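Local coordinates for putative polyketide cyclase (Pseudomonas putida KT2440, PDB 3F7X), which is of unknown function but carries a SnoaL-like domain and may act as a polyketide cyclase, at residues Thr21-Glu24 with Leu25-Tyr29; Met86-Ala89 with Asp90-Ala94. All blocks are in the same frame, centred on the assembly; numbering follows the deposited sequence.

Contact 1. Residues Thr21-Glu24 with Leu25-Tyr29. With EDO (1,2-ethanediol), chain D.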
# COMPACT_ATOMS: atom_id res chain seq x y z
N THR A 21 18.56 -6.00 11.38
CA THR A 21 17.14 -6.01 11.67
C THR A 21 16.35 -5.77 10.36
O THR A 21 16.89 -5.30 9.33
CB THR A 21 16.74 -4.93 12.67
OG1 THR A 21 16.94 -3.66 12.07
CG2 THR A 21 17.58 -5.03 13.97
N ALA A 22 15.07 -6.09 10.39
CA ALA A 22 14.22 -5.81 9.23
C ALA A 22 14.25 -4.33 8.86
O ALA A 22 14.28 -3.98 7.68
CB ALA A 22 12.78 -6.27 9.50
N THR A 23 14.26 -3.46 9.88
CA THR A 23 14.32 -2.01 9.66
C THR A 23 15.61 -1.64 8.94
O THR A 23 15.60 -0.86 7.98
CB THR A 23 14.14 -1.26 10.99
OG1 THR A 23 12.84 -1.55 11.51
CG2 THR A 23 14.29 0.22 10.77
N GLU A 24 16.72 -2.20 9.41
CA GLU A 24 17.97 -1.95 8.75
C GLU A 24 18.02 -2.47 7.31
O GLU A 24 18.56 -1.80 6.43
CB GLU A 24 19.12 -2.55 9.55
CG GLU A 24 19.36 -1.81 10.89
CD GLU A 24 20.26 -2.53 11.89
OE1 GLU A 24 20.45 -3.76 11.80
OE2 GLU A 24 20.78 -1.84 12.80
N LEU A 25 17.45 -3.63 7.08
CA LEU A 25 17.40 -4.25 5.78
C LEU A 25 16.60 -3.36 4.78
O LEU A 25 17.04 -3.07 3.66
CB LEU A 25 16.78 -5.61 5.92
CG LEU A 25 16.68 -6.45 4.68
CD1 LEU A 25 17.99 -6.70 4.00
CD2 LEU A 25 16.00 -7.80 5.00
N VAL A 26 15.43 -2.91 5.22
CA VAL A 26 14.58 -2.05 4.39
C VAL A 26 15.24 -0.68 4.21
O VAL A 26 15.18 -0.13 3.12
CB VAL A 26 13.13 -2.00 4.92
CG1 VAL A 26 12.33 -0.96 4.17
CG2 VAL A 26 12.50 -3.40 4.84
N ASN A 27 15.85 -0.13 5.24
CA ASN A 27 16.61 1.10 5.06
C ASN A 27 17.72 0.93 4.01
O ASN A 27 17.95 1.82 3.20
CB ASN A 27 17.27 1.54 6.34
CG ASN A 27 16.33 2.17 7.31
OD1 ASN A 27 15.32 2.70 6.95
ND2 ASN A 27 16.72 2.15 8.60
N ALA A 28 18.41 -0.22 4.03
CA ALA A 28 19.45 -0.48 3.05
C ALA A 28 18.89 -0.60 1.63
O ALA A 28 19.52 -0.12 0.69
CB ALA A 28 20.25 -1.76 3.45
N TYR A 29 17.72 -1.22 1.51
CA TYR A 29 17.00 -1.32 0.26
C TYR A 29 16.75 0.03 -0.33
O TYR A 29 17.09 0.29 -1.49
CB TYR A 29 15.71 -2.10 0.52
CG TYR A 29 14.78 -2.32 -0.66
CD1 TYR A 29 14.90 -3.47 -1.44
CD2 TYR A 29 13.72 -1.50 -0.89
CE1 TYR A 29 14.01 -3.71 -2.47
CE2 TYR A 29 12.82 -1.73 -1.92
CZ TYR A 29 12.97 -2.84 -2.72
OH TYR A 29 12.10 -3.11 -3.76
C1 EDO D . 10.88 -0.64 -5.73
O1 EDO D . 10.44 -1.30 -4.58
C2 EDO D . 10.88 -1.58 -6.97
O2 EDO D . 9.55 -2.11 -7.27

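Contact 2. Residues Met86-Ala89 with Asp90-Ala94. With EDO (1,2-ethanediol), chain H.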
# COMPACT_ATOMS: atom_id res chain seq x y z
N MSE A 86 8.76 0.56 9.18
CA MSE A 86 8.17 -0.14 10.33
C MSE A 86 8.30 -1.63 10.17
O MSE A 86 8.37 -2.12 9.06
CB MSE A 86 6.71 0.29 10.47
CG MSE A 86 6.59 1.80 10.67
SE MSE A 86 4.80 2.52 10.42
CE MSE A 86 4.80 2.57 8.53
N GLN A 87 8.32 -2.37 11.29
CA GLN A 87 8.45 -3.80 11.24
C GLN A 87 7.63 -4.45 12.33
O GLN A 87 7.28 -3.82 13.32
CB GLN A 87 9.90 -4.27 11.36
CG GLN A 87 10.58 -3.97 12.72
CD GLN A 87 11.92 -4.64 12.85
OE1 GLN A 87 12.94 -4.05 12.47
NE2 GLN A 87 11.93 -5.85 13.37
N ASN A 88 7.38 -5.74 12.16
CA ASN A 88 6.82 -6.54 13.26
C ASN A 88 7.97 -6.93 14.23
O ASN A 88 9.13 -6.71 13.95
CB ASN A 88 5.96 -7.69 12.77
CG ASN A 88 6.73 -8.80 12.10
OD1 ASN A 88 7.93 -8.67 11.83
ND2 ASN A 88 6.02 -9.87 11.73
N ALA A 89 7.64 -7.48 15.40
CA ALA A 89 8.62 -7.69 16.44
C ALA A 89 9.73 -8.66 16.01
O ALA A 89 10.91 -8.40 16.30
CB ALA A 89 7.95 -8.18 17.71
N ASP A 90 9.37 -9.72 15.29
CA ASP A 90 10.37 -10.73 14.87
C ASP A 90 11.10 -10.40 13.58
O ASP A 90 12.03 -11.11 13.21
CB ASP A 90 9.81 -12.13 14.89
CG ASP A 90 8.81 -12.43 13.82
OD1 ASP A 90 8.67 -11.71 12.82
OD2 ASP A 90 8.14 -13.48 13.96
N GLY A 91 10.70 -9.33 12.91
CA GLY A 91 11.39 -8.89 11.68
C GLY A 91 11.08 -9.72 10.46
O GLY A 91 11.78 -9.61 9.45
N SER A 92 10.01 -10.50 10.46
CA SER A 92 9.56 -11.18 9.27
C SER A 92 8.72 -10.32 8.35
O SER A 92 8.50 -10.70 7.22
CB SER A 92 8.78 -12.46 9.64
OG SER A 92 7.66 -12.19 10.47
N ARG A 93 8.18 -9.23 8.88
CA ARG A 93 7.31 -8.36 8.09
C ARG A 93 7.75 -6.91 8.29
O ARG A 93 8.16 -6.52 9.39
CB ARG A 93 5.84 -8.58 8.48
CG ARG A 93 5.34 -10.00 8.26
CD ARG A 93 5.17 -10.42 6.82
NE ARG A 93 3.99 -9.80 6.23
CZ ARG A 93 2.77 -10.31 6.32
NH1 ARG A 93 2.56 -11.47 6.91
NH2 ARG A 93 1.73 -9.67 5.81
N ALA A 94 7.64 -6.10 7.24
CA ALA A 94 7.98 -4.71 7.31
C ALA A 94 7.10 -3.94 6.34
O ALA A 94 6.50 -4.52 5.41
CB ALA A 94 9.50 -4.46 7.04
C1 EDO H . 13.46 -13.51 9.26
O1 EDO H . 14.82 -13.65 8.78
C2 EDO H . 13.46 -12.98 10.69
O2 EDO H . 12.13 -13.00 11.21

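Contact 1. Residues Thr21-Glu24 with Leu25-Tyr29
A capping box opens helix 22-35, the first helix of this SnoaL-like chain, and the first turn of backbone bonds runs directly out of it. T21 O receives L25 N at 2.9 Å, while the T21 side chain turns back to the helix: OG1 takes the amide of E24, N to OG1 3.0 Å. In return E24 sends its carboxylate to the backbone of T21, with OE1 3.0 Å from T21 N. That amide meets OE1 on the anti side, 33° out of the carboxylate plane. With CG beside its own backbone N (chi1 -69°) and the chain extended beyond it, E24 reaches back past the helix start. The box thus satisfies one amide at the cap and one within the first turn, and the carboxylate lies where the helix dipole would probably stabilise its charge.

The next carbonyls take V26, N27 and A28 in the regular i to i+4 pattern; N27 N lies 2.8 Å from T23 O. Along this turn the side chains of T23 and N27 lie side by side, pointing the same way, the methyl CG2 of T23 3.8 Å from N27 ND2. T23 OG1 looks to Q87 on strand 76-87 for its hydrogen bond. L25 and V26 face the sheet, on I129 and F127 respectively. Y29 extends the buried side, its ring edge-to-face with F127. Its hydroxyl, OH, is hydrogen-bonded to O1 of a 1,2-ethanediol at 2.6 Å, with that oxygen at the ring edge and H51 and N139 as further partners of the diol.

Contact 2. Residues Met86-Ala89 with Asp90-Ala94
N88 O is gripped by two donors: G91 N comes to it from across the turn at 3.2 Å, well above the carbonyl plane, and Q87 NE2 at 3.0 Å, nearly in line with the C=O bond. N88 folds its amide over the loop because CG sits between the backbone N and the carbonyl carbon (chi1 70°); from there OD1 accepts R93 N at 3.0 Å, the donor standing above the carbonyl plane. The other end of the amide, N88 ND2, donates to S92 OG, 3.1 Å away and almost in the amide plane.

This network braces the hairpin between strands 76-87 and 93-104, whose type I turn runs from N88 to G91 and whose backbone is also closed by N88 N to R93 O. Within the turn, D90 OD1 takes S92 OG at 2.6 Å on its syn lone pair and S92 N at 3.0 Å from the anti side, closing an Asx turn, so that the hydroxyl links carboxylate to carboxamide. The planes of these two groups stand 86° apart. Replacing N88 by an alanine would probably leave R93 N without its side-chain acceptor and remove the donor that helps fix the S92 hydroxyl. Where strand 76-87 ends and 93-104 begins, Q87 and A94 form an antiparallel non-hydrogen-bonded pair, their side chains on the face that meets helix 22-35. R93 takes another course, bending at chi2 and chi3 to a salt bridge with E97 of the second subunit. A 1,2-ethanediol, probably from the crystallisation liquor, donates from O2 to D90 O, 2.8 Å away, and is also bonded to G132 N.

Overall arrangement
The two contacts, centred about 10 Å apart, lie on the same side of the chain's centre and meet where the start of helix 22-35 packs against the hairpin. Their direct tie is polar, T23 OG1 to Q87 OE1 at 2.7 Å, with V26 CG2 on A94 CB (3.9 Å) as its apolar neighbour. Both are partly buried, but differently: contact 1 has exposed cap residues beside L25, V26 and Y29 buried against the sheet, whereas in contact 2 the exposed residues sit in the turn and M86 and A94 are buried. Successive backbone bonds dominate contact 1; contact 2 mixes two backbone bonds with a side-chain network centred on N88 and D90, and alone touches the second subunit.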